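Local coordinates for protein aminopeptidase P; XAA-pro aminopeptidase (PDB 3IL0) that is probably a metal-dependent aminopeptidase that releases residues preceding proline from peptide N termini, represented here by its N-terminal creatinase/prolidase-type domain, at residues A[9-14]-A[44-49]; A[21-26]-A[121-126]; A[48-53]-A[87-92]. All blocks are in the same frame, centred on the assembly; numbering follows the deposited sequence.

Interaction 1: residues A[9-14]-A[44-49]; sequences ERFDAK and VFITKN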
loop_
_atom_site.group_PDB
_atom_site.type_symbol
_atom_site.label_atom_id
_atom_site.label_comp_id
_atom_site.label_asym_id
_atom_site.label_seq_id
_atom_site.Cartn_x
_atom_site.Cartn_y
_atom_site.Cartn_z
ATOM N N GLU A 9 -4.466 -4.882 -11.965
ATOM C CA GLU A 9 -5.653 -4.313 -12.582
ATOM C C GLU A 9 -6.945 -4.723 -11.848
ATOM O O GLU A 9 -7.903 -3.943 -11.832
ATOM C CB GLU A 9 -5.728 -4.612 -14.082
ATOM C CG GLU A 9 -5.292 -3.429 -14.982
ATOM C CD GLU A 9 -3.863 -3.575 -15.596
ATOM O OE1 GLU A 9 -3.554 -4.633 -16.240
ATOM O OE2 GLU A 9 -3.060 -2.597 -15.478
ATOM N N ARG A 10 -6.994 -5.905 -11.219
ATOM C CA ARG A 10 -8.124 -6.182 -10.328
ATOM C C ARG A 10 -8.116 -5.157 -9.175
ATOM O O ARG A 10 -9.161 -4.637 -8.775
ATOM C CB ARG A 10 -8.062 -7.581 -9.738
ATOM C CG ARG A 10 -8.604 -8.703 -10.626
ATOM C CD ARG A 10 -7.874 -10.010 -10.369
ATOM N NE ARG A 10 -7.997 -10.898 -11.519
ATOM C CZ ARG A 10 -9.079 -11.657 -11.804
ATOM N NH1 ARG A 10 -10.167 -11.637 -11.020
ATOM N NH2 ARG A 10 -9.081 -12.447 -12.894
ATOM N N PHE A 11 -6.922 -4.903 -8.646
ATOM C CA PHE A 11 -6.742 -4.076 -7.467
ATOM C C PHE A 11 -7.387 -2.709 -7.749
ATOM O O PHE A 11 -8.236 -2.221 -7.006
ATOM C CB PHE A 11 -5.235 -3.930 -7.171
ATOM C CG PHE A 11 -4.919 -3.392 -5.772
ATOM C CD1 PHE A 11 -4.325 -4.207 -4.825
ATOM C CD2 PHE A 11 -5.225 -2.071 -5.423
ATOM C CE1 PHE A 11 -4.021 -3.733 -3.590
ATOM C CE2 PHE A 11 -4.940 -1.576 -4.160
ATOM C CZ PHE A 11 -4.324 -2.390 -3.249
ATOM N N ASP A 12 -6.985 -2.130 -8.873
ATOM C CA ASP A 12 -7.508 -0.859 -9.351
ATOM C C ASP A 12 -9.040 -0.861 -9.425
ATOM O O ASP A 12 -9.727 0.030 -8.915
ATOM C CB ASP A 12 -6.902 -0.621 -10.721
ATOM C CG ASP A 12 -6.909 0.839 -11.123
ATOM O OD1 ASP A 12 -8.007 1.381 -11.396
ATOM O OD2 ASP A 12 -5.809 1.421 -11.209
ATOM N N ALA A 13 -9.593 -1.889 -10.053
ATOM C CA ALA A 13 -11.041 -1.981 -10.165
ATOM C C ALA A 13 -11.715 -2.022 -8.762
ATOM O O ALA A 13 -12.821 -1.475 -8.524
ATOM C CB ALA A 13 -11.382 -3.219 -10.970
ATOM N N LYS A 14 -11.035 -2.678 -7.831
ATOM C CA LYS A 14 -11.600 -2.882 -6.512
ATOM C C LYS A 14 -11.573 -1.539 -5.775
ATOM O O LYS A 14 -12.500 -1.224 -5.035
ATOM C CB LYS A 14 -10.850 -4.000 -5.787
ATOM C CG LYS A 14 -11.497 -4.493 -4.485
ATOM C CD LYS A 14 -11.409 -6.075 -4.366
ATOM C CE LYS A 14 -12.541 -6.576 -3.516
ATOM N NZ LYS A 14 -12.231 -6.209 -2.149
ATOM N N VAL A 44 3.424 -1.152 1.094
ATOM C CA VAL A 44 2.874 -0.829 -0.221
ATOM C C VAL A 44 1.739 0.163 -0.061
ATOM O O VAL A 44 0.959 0.100 0.915
ATOM C CB VAL A 44 2.433 -2.108 -0.923
ATOM C CG1 VAL A 44 1.476 -1.842 -2.110
ATOM C CG2 VAL A 44 3.667 -2.867 -1.304
ATOM N N PHE A 45 1.643 1.082 -1.007
ATOM C CA PHE A 45 0.605 2.044 -0.973
ATOM C C PHE A 45 0.180 2.242 -2.423
ATOM O O PHE A 45 0.940 2.794 -3.195
ATOM C CB PHE A 45 1.103 3.355 -0.333
ATOM C CG PHE A 45 0.013 4.392 -0.128
ATOM C CD1 PHE A 45 -0.871 4.274 0.907
ATOM C CD2 PHE A 45 -0.122 5.458 -0.983
ATOM C CE1 PHE A 45 -1.878 5.218 1.101
ATOM C CE2 PHE A 45 -1.142 6.449 -0.808
ATOM C CZ PHE A 45 -2.004 6.325 0.241
ATOM N N ILE A 46 -1.039 1.822 -2.766
ATOM C CA ILE A 46 -1.584 1.855 -4.132
ATOM C C ILE A 46 -2.778 2.821 -4.196
ATOM O O ILE A 46 -3.698 2.772 -3.347
ATOM C CB ILE A 46 -1.998 0.418 -4.653
ATOM C CG1 ILE A 46 -0.774 -0.495 -4.692
ATOM C CG2 ILE A 46 -2.609 0.448 -6.094
ATOM C CD1 ILE A 46 -1.105 -1.950 -5.070
ATOM N N THR A 47 -2.726 3.704 -5.200
ATOM C CA THR A 47 -3.821 4.617 -5.549
ATOM C C THR A 47 -4.383 4.285 -6.997
ATOM O O THR A 47 -3.881 3.391 -7.693
ATOM C CB THR A 47 -3.283 6.081 -5.487
ATOM O OG1 THR A 47 -2.528 6.362 -6.672
ATOM C CG2 THR A 47 -2.349 6.238 -4.240
ATOM N N LYS A 48 -5.410 5.006 -7.431
ATOM C CA LYS A 48 -5.858 4.873 -8.791
ATOM C C LYS A 48 -4.742 5.202 -9.780
ATOM O O LYS A 48 -4.753 4.658 -10.876
ATOM C CB LYS A 48 -7.070 5.720 -9.036
ATOM C CG LYS A 48 -8.303 5.022 -8.449
ATOM C CD LYS A 48 -9.574 5.746 -8.730
ATOM C CE LYS A 48 -10.665 5.330 -7.752
ATOM N NZ LYS A 48 -10.464 6.133 -6.512
ATOM N N ASN A 49 -3.763 6.034 -9.374
ATOM C CA ASN A 49 -2.693 6.374 -10.237
ATOM C C ASN A 49 -1.307 5.947 -9.893
ATOM O O ASN A 49 -0.539 5.936 -10.797
ATOM C CB ASN A 49 -2.806 7.833 -10.594
ATOM C CG ASN A 49 -4.037 8.057 -11.449
ATOM O OD1 ASN A 49 -4.217 7.329 -12.469
ATOM N ND2 ASN A 49 -4.940 8.907 -11.011
#
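Phe11 of helix 7-18 lays the face of its ring against Ile46 of strand 42-47, and this pair packs the first helix onto the mixed six-stranded sheet of the creatinase/prolidase N-terminal domain. The geometry is that of a CH-pi contact: the methyl Ile46 CD1 stands 3.7 Å from the centroid of the Phe11 ring and 11° off the ring normal, so it sits over the middle of the face. The rest of the isoleucine spreads toward one flank of the ring. Ile46 CB is 3.6 Å from Phe11 CE2, and Ile46 CG2 reaches Phe11 CD2 at 3.7 Å.

Two torsions bring these groups together. Phe11 holds CG anti to the backbone N (chi1 -165°), which sends the ring from the helix toward the sheet, while Ile46 runs extended from CA to CD1 (chi2 175°) and delivers its terminal methyl over the ring. The two side chains approach from opposite directions. Around the pair, Phe11 also meets Phe123 edge-to-face and touches Leu23, Val25 and Met124, so strand 22-25 and helix 123-128 enter the same apolar layer; Leu34 of helix 28-35 touches both Phe11 and Ile46.

Farther along, the backbones draw closest at Asp12 and Lys48, whose CA atoms are 6.0 Å apart. No polar bond links them: Asp12 OD2 lies 3.4 Å from Lys48 O, but both are acceptors, and OD2 is hydrogen-bonded to a glycerol. Lys48 directs its amine away to the backbone O of Leu20. From Thr47 the chain bends in an ST turn, where the hydroxyl of Thr47, which also bonds to Arg50 N, accepts from the backbone: Asn49 N lies 3.0 Å from Thr47 OG1.

Interaction 2: residues A[21-26]-A[121-126]; sequences DALLVT and TNFMEE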
loop_
_atom_site.group_PDB
_atom_site.type_symbol
_atom_site.label_atom_id
_atom_site.label_comp_id
_atom_site.label_asym_id
_atom_site.label_seq_id
_atom_site.Cartn_x
_atom_site.Cartn_y
_atom_site.Cartn_z
ATOM N N ASP A 21 -9.542 6.127 -2.455
ATOM C CA ASP A 21 -8.452 6.724 -3.259
ATOM C C ASP A 21 -7.142 5.956 -3.152
ATOM O O ASP A 21 -6.240 6.092 -4.022
ATOM C CB ASP A 21 -8.195 8.127 -2.781
ATOM C CG ASP A 21 -9.397 9.009 -2.974
ATOM O OD1 ASP A 21 -10.045 8.831 -4.023
ATOM O OD2 ASP A 21 -9.758 9.783 -2.073
ATOM N N ALA A 22 -7.010 5.178 -2.070
ATOM C CA ALA A 22 -5.778 4.453 -1.771
ATOM C C ALA A 22 -6.011 3.288 -0.776
ATOM O O ALA A 22 -6.987 3.259 -0.055
ATOM C CB ALA A 22 -4.760 5.470 -1.194
ATOM N N LEU A 23 -5.088 2.346 -0.775
ATOM C CA LEU A 23 -5.032 1.291 0.186
ATOM C C LEU A 23 -3.607 1.136 0.657
ATOM O O LEU A 23 -2.660 1.021 -0.141
ATOM C CB LEU A 23 -5.533 -0.026 -0.388
ATOM C CG LEU A 23 -5.774 -1.145 0.644
ATOM C CD1 LEU A 23 -6.933 -0.827 1.641
ATOM C CD2 LEU A 23 -5.980 -2.434 -0.084
ATOM N N LEU A 24 -3.451 1.176 1.964
ATOM C CA LEU A 24 -2.218 0.852 2.573
ATOM C C LEU A 24 -2.225 -0.693 2.731
ATOM O O LEU A 24 -3.154 -1.252 3.296
ATOM C CB LEU A 24 -2.192 1.553 3.917
ATOM C CG LEU A 24 -1.023 1.237 4.832
ATOM C CD1 LEU A 24 0.152 2.025 4.291
ATOM C CD2 LEU A 24 -1.293 1.577 6.324
ATOM N N VAL A 25 -1.162 -1.343 2.267
ATOM C CA VAL A 25 -0.973 -2.785 2.333
ATOM C C VAL A 25 0.288 -3.084 3.158
ATOM O O VAL A 25 1.381 -2.718 2.776
ATOM C CB VAL A 25 -0.827 -3.390 0.899
ATOM C CG1 VAL A 25 -0.631 -4.871 0.965
ATOM C CG2 VAL A 25 -2.052 -3.004 0.043
ATOM N N THR A 26 0.080 -3.690 4.319
ATOM C CA THR A 26 1.100 -4.163 5.239
ATOM C C THR A 26 0.868 -5.684 5.243
ATOM O O THR A 26 -0.226 -6.179 4.846
ATOM C CB THR A 26 0.843 -3.583 6.637
ATOM O OG1 THR A 26 -0.569 -3.696 6.943
ATOM C CG2 THR A 26 1.153 -2.101 6.661
ATOM N N THR A 121 -12.450 -5.066 5.042
ATOM C CA THR A 121 -12.489 -6.489 5.366
ATOM C C THR A 121 -12.070 -7.354 4.194
ATOM O O THR A 121 -12.739 -7.363 3.170
ATOM C CB THR A 121 -13.891 -6.924 5.724
ATOM O OG1 THR A 121 -14.344 -6.086 6.793
ATOM C CG2 THR A 121 -13.905 -8.366 6.168
ATOM N N ASN A 122 -10.991 -8.112 4.365
ATOM C CA ASN A 122 -10.529 -9.046 3.354
ATOM C C ASN A 122 -10.355 -8.481 1.941
ATOM O O ASN A 122 -10.598 -9.186 0.978
ATOM C CB ASN A 122 -11.516 -10.209 3.292
ATOM C CG ASN A 122 -11.487 -11.071 4.519
ATOM O OD1 ASN A 122 -10.564 -11.011 5.352
ATOM N ND2 ASN A 122 -12.510 -11.902 4.646
ATOM N N PHE A 123 -9.988 -7.217 1.786
ATOM C CA PHE A 123 -9.861 -6.631 0.428
ATOM C C PHE A 123 -8.877 -7.454 -0.410
ATOM O O PHE A 123 -9.147 -7.819 -1.552
ATOM C CB PHE A 123 -9.331 -5.206 0.571
ATOM C CG PHE A 123 -9.099 -4.463 -0.727
ATOM C CD1 PHE A 123 -7.967 -4.727 -1.517
ATOM C CD2 PHE A 123 -9.966 -3.429 -1.098
ATOM C CE1 PHE A 123 -7.705 -3.990 -2.671
ATOM C CE2 PHE A 123 -9.721 -2.660 -2.280
ATOM C CZ PHE A 123 -8.590 -2.949 -3.067
ATOM N N MET A 124 -7.728 -7.742 0.195
ATOM C CA MET A 124 -6.650 -8.505 -0.452
ATOM C C MET A 124 -6.973 -9.957 -0.701
ATOM O O MET A 124 -6.291 -10.595 -1.510
ATOM C CB MET A 124 -5.330 -8.437 0.362
ATOM C CG MET A 124 -4.628 -7.023 0.307
ATOM S SD MET A 124 -4.021 -6.675 -1.345
ATOM C CE MET A 124 -3.304 -8.298 -1.762
ATOM N N GLU A 125 -7.988 -10.464 0.001
ATOM C CA GLU A 125 -8.350 -11.889 -0.009
ATOM C C GLU A 125 -8.786 -12.392 -1.381
ATOM O O GLU A 125 -8.352 -13.443 -1.825
ATOM C CB GLU A 125 -9.434 -12.170 1.057
ATOM C CG GLU A 125 -9.245 -13.464 1.830
ATOM C CD GLU A 125 -10.317 -14.546 1.555
ATOM O OE1 GLU A 125 -11.520 -14.315 1.884
ATOM O OE2 GLU A 125 -9.933 -15.641 1.067
ATOM N N GLU A 126 -9.637 -11.634 -2.054
ATOM C CA GLU A 126 -10.064 -11.970 -3.435
ATOM C C GLU A 126 -8.905 -11.869 -4.371
ATOM O O GLU A 126 -8.648 -12.766 -5.178
ATOM C CB GLU A 126 -11.136 -11.031 -3.972
ATOM C CG GLU A 126 -11.238 -9.715 -3.227
ATOM C CD GLU A 126 -11.903 -9.888 -1.829
ATOM O OE1 GLU A 126 -13.011 -9.322 -1.595
ATOM O OE2 GLU A 126 -11.318 -10.612 -0.977
#
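Leu23 and Val25 make a buried, wholly apolar contact with Phe123 and Met124, in which helix 123-128, the last of this construct, covers strand 22-25, an interior strand of the mixed sheet of the creatinase/prolidase N-terminal domain. Burial of all four touching residues supports this reading, as does the absence of any hydrogen bond between the two segments. Leu23 and Val25 are two residues apart on an extended strand, so both point from the same face of the sheet. The strand is paired through its backbone on both edges, Ala22 and Leu24 with Gly95 of strand 93-97, Leu23 and Val25 with strand 42-47.

The main component is a CH-pi contact. Leu23 CD2 lies 3.6 Å from the centroid of the Phe123 ring, 23° off the ring normal, and is therefore above the face but displaced toward its rim. The displacement is toward one side of the ring: Leu23 CD2 is 3.4 Å from Phe123 CD1 and 3.5 Å from Phe123 CE1, against 4.0 Å from Phe123 CZ. It is a close fit, made by a single methyl branch. Phe123 carries CG anti to its backbone N (chi1 178°), an orientation that reaches toward the strand and spans a CA separation of 9.3 Å between Leu23 and Phe123. Lys14 of helix 7-18 adds a cation-pi contact to the same ring.

Asn122, whose positive phi turns the chain, leads into the helix, and Glu125 N bonds back to Asn122 O at 3.1 Å. Met124, next to the phenylalanine, folds back on itself through three successive torsions of the same sign and also touches Asn30, Tyr33 and Leu34 of helix 28-35. Toward the strand it presents sulfur, with Met124 SD 4.4 Å from Val25 CG2.

Interaction 3: residues A[48-53]-A[87-92]; sequences KNRRLF and EVDKLE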
loop_
_atom_site.group_PDB
_atom_site.type_symbol
_atom_site.label_atom_id
_atom_site.label_comp_id
_atom_site.label_asym_id
_atom_site.label_seq_id
_atom_site.Cartn_x
_atom_site.Cartn_y
_atom_site.Cartn_z
ATOM N N LYS A 48 -5.410 5.006 -7.431
ATOM C CA LYS A 48 -5.858 4.873 -8.791
ATOM C C LYS A 48 -4.742 5.202 -9.780
ATOM O O LYS A 48 -4.753 4.658 -10.876
ATOM C CB LYS A 48 -7.070 5.720 -9.036
ATOM C CG LYS A 48 -8.303 5.022 -8.449
ATOM C CD LYS A 48 -9.574 5.746 -8.730
ATOM C CE LYS A 48 -10.665 5.330 -7.752
ATOM N NZ LYS A 48 -10.464 6.133 -6.512
ATOM N N ASN A 49 -3.763 6.034 -9.374
ATOM C CA ASN A 49 -2.693 6.374 -10.237
ATOM C C ASN A 49 -1.307 5.947 -9.893
ATOM O O ASN A 49 -0.539 5.936 -10.797
ATOM C CB ASN A 49 -2.806 7.833 -10.594
ATOM C CG ASN A 49 -4.037 8.057 -11.449
ATOM O OD1 ASN A 49 -4.217 7.329 -12.469
ATOM N ND2 ASN A 49 -4.940 8.907 -11.011
ATOM N N ARG A 50 -0.970 5.576 -8.649
ATOM C CA ARG A 50 0.397 5.136 -8.373
ATOM C C ARG A 50 0.438 3.808 -7.690
ATOM O O ARG A 50 -0.548 3.320 -7.140
ATOM C CB ARG A 50 1.151 6.105 -7.463
ATOM C CG ARG A 50 0.803 7.541 -7.595
ATOM C CD ARG A 50 1.835 8.373 -6.798
ATOM N NE ARG A 50 1.574 9.794 -6.962
ATOM C CZ ARG A 50 2.257 10.642 -7.723
ATOM N NH1 ARG A 50 3.266 10.255 -8.435
ATOM N NH2 ARG A 50 1.889 11.912 -7.809
ATOM N N ARG A 51 1.627 3.249 -7.686
ATOM C CA ARG A 51 1.913 2.101 -6.895
ATOM C C ARG A 51 3.234 2.400 -6.244
ATOM O O ARG A 51 4.240 2.582 -6.945
ATOM C CB ARG A 51 2.020 0.870 -7.770
ATOM C CG ARG A 51 0.774 0.590 -8.583
ATOM C CD ARG A 51 0.788 -0.819 -9.110
ATOM N NE ARG A 51 -0.263 -0.915 -10.111
ATOM C CZ ARG A 51 -0.096 -0.768 -11.420
ATOM N NH1 ARG A 51 1.105 -0.587 -11.949
ATOM N NH2 ARG A 51 -1.156 -0.826 -12.204
ATOM N N LEU A 52 3.247 2.452 -4.914
ATOM C CA LEU A 52 4.455 2.728 -4.184
ATOM C C LEU A 52 4.918 1.513 -3.424
ATOM O O LEU A 52 4.129 0.786 -2.796
ATOM C CB LEU A 52 4.223 3.869 -3.208
ATOM C CG LEU A 52 3.731 5.211 -3.743
ATOM C CD1 LEU A 52 3.715 6.222 -2.605
ATOM C CD2 LEU A 52 4.620 5.695 -4.986
ATOM N N PHE A 53 6.220 1.298 -3.453
ATOM C CA PHE A 53 6.826 0.244 -2.646
ATOM C C PHE A 53 7.839 0.933 -1.769
ATOM O O PHE A 53 8.735 1.609 -2.283
ATOM C CB PHE A 53 7.514 -0.806 -3.558
ATOM C CG PHE A 53 8.184 -1.919 -2.804
ATOM C CD1 PHE A 53 7.557 -3.151 -2.659
ATOM C CD2 PHE A 53 9.444 -1.733 -2.226
ATOM C CE1 PHE A 53 8.170 -4.181 -1.966
ATOM C CE2 PHE A 53 10.049 -2.738 -1.505
ATOM C CZ PHE A 53 9.420 -3.978 -1.390
ATOM N N GLU A 87 -1.196 14.257 0.198
ATOM C CA GLU A 87 -1.257 15.669 -0.017
ATOM C C GLU A 87 -1.024 16.147 -1.416
ATOM O O GLU A 87 -1.849 16.883 -1.941
ATOM C CB GLU A 87 -0.197 16.332 0.794
ATOM C CG GLU A 87 -0.723 16.639 2.088
ATOM C CD GLU A 87 0.186 17.538 2.841
ATOM O OE1 GLU A 87 0.833 16.979 3.777
ATOM O OE2 GLU A 87 0.211 18.779 2.489
ATOM N N VAL A 88 0.087 15.739 -2.021
ATOM C CA VAL A 88 0.343 16.208 -3.363
ATOM C C VAL A 88 -0.827 15.809 -4.272
ATOM O O VAL A 88 -1.361 16.670 -5.004
ATOM C CB VAL A 88 1.740 15.827 -3.893
ATOM C CG1 VAL A 88 1.861 16.164 -5.368
ATOM C CG2 VAL A 88 2.827 16.597 -3.069
ATOM N N ASP A 89 -1.242 14.550 -4.201
ATOM C CA ASP A 89 -2.337 14.019 -5.030
ATOM C C ASP A 89 -3.725 14.367 -4.515
ATOM O O ASP A 89 -4.713 14.106 -5.156
ATOM C CB ASP A 89 -2.202 12.543 -5.207
ATOM C CG ASP A 89 -0.930 12.151 -5.988
ATOM O OD1 ASP A 89 -0.207 13.047 -6.551
ATOM O OD2 ASP A 89 -0.625 10.931 -6.027
ATOM N N LYS A 90 -3.804 15.002 -3.376
ATOM C CA LYS A 90 -5.067 15.508 -2.894
ATOM C C LYS A 90 -6.073 14.347 -2.630
ATOM O O LYS A 90 -7.237 14.430 -3.000
ATOM C CB LYS A 90 -5.626 16.497 -3.928
ATOM C CG LYS A 90 -4.980 17.915 -3.881
ATOM C CD LYS A 90 -4.798 18.483 -5.255
ATOM C CE LYS A 90 -6.030 18.948 -6.051
ATOM N NZ LYS A 90 -5.543 20.035 -7.084
ATOM N N LEU A 91 -5.633 13.267 -2.005
ATOM C CA LEU A 91 -6.496 12.083 -1.879
ATOM C C LEU A 91 -7.317 12.271 -0.605
ATOM O O LEU A 91 -6.907 12.985 0.268
ATOM C CB LEU A 91 -5.664 10.803 -1.865
ATOM C CG LEU A 91 -4.767 10.583 -3.089
ATOM C CD1 LEU A 91 -4.091 9.221 -3.050
ATOM C CD2 LEU A 91 -5.562 10.699 -4.383
ATOM N N GLU A 92 -8.486 11.653 -0.497
ATOM C CA GLU A 92 -9.282 11.816 0.701
ATOM C C GLU A 92 -9.470 10.561 1.589
ATOM O O GLU A 92 -9.405 10.635 2.807
ATOM C CB GLU A 92 -10.638 12.335 0.284
ATOM C CG GLU A 92 -11.622 12.406 1.419
ATOM C CD GLU A 92 -11.062 13.138 2.632
ATOM O OE1 GLU A 92 -10.228 14.062 2.426
ATOM O OE2 GLU A 92 -11.457 12.805 3.783
#
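Arg50 and Asp89 meet in a side-on, two-pronged salt bridge at the surface of the creatinase/prolidase N-terminal domain, joining the turn before strand 51-55 to the end of helix 78-88. From CB, which points toward the helix end, the arginine departs with CG rotated closer to the backbone N than a staggered position would put it; beyond CG the chain runs extended to NE. Its methylenes approach one carboxylate oxygen progressively: Arg50 CG is 4.0 Å from Asp89 OD2, and Arg50 CD is 3.6 Å from that oxygen. NE then donates to Asp89 OD2 at 2.6 Å with an N-H...O angle of 164°. At the tip, Arg50 NH2 donates to Asp89 OD1 at 2.7 Å and 170°. Both oxygens use their syn lone pairs, and the guanidinium and carboxylate planes differ by only 9°, so the two groups meet edge to edge.

The carboxylate sits where the helix gives way to a Schellman motif: Lys90 has positive phi, and its N bonds back to Glu87 O at 3.1 Å. Arg50 also touches Phe85 one turn earlier, on the same helix. Two nearly straight bonds, one to each oxygen, fix the rotation of the carboxylate, and the arginine's charge probably offsets the unfavourable placing of an anion near a helix C terminus.

Overall arrangement
From the N terminus, helix 7-18 leads into strand 22-25, and interaction 1 closes the first loop when strand 42-47 packs against helix 7-18. Interaction 3 starts on Lys48 and Asn49, which it shares with interaction 1, and closes its loop at residues 87-92, at the end of helix 78-88. Interaction 2 opens at 21-26 and closes last, at 121-126; it therefore crosses interaction 1 and encloses interaction 3. Backbone bonds from Val44 and Ile46 to Val25 and Leu23 couple interactions 1 and 2, while Phe45 O to Leu52 N couples 1 and 3. Together they tie both terminal helices, helix 78-88 and three neighbouring strands into one domain.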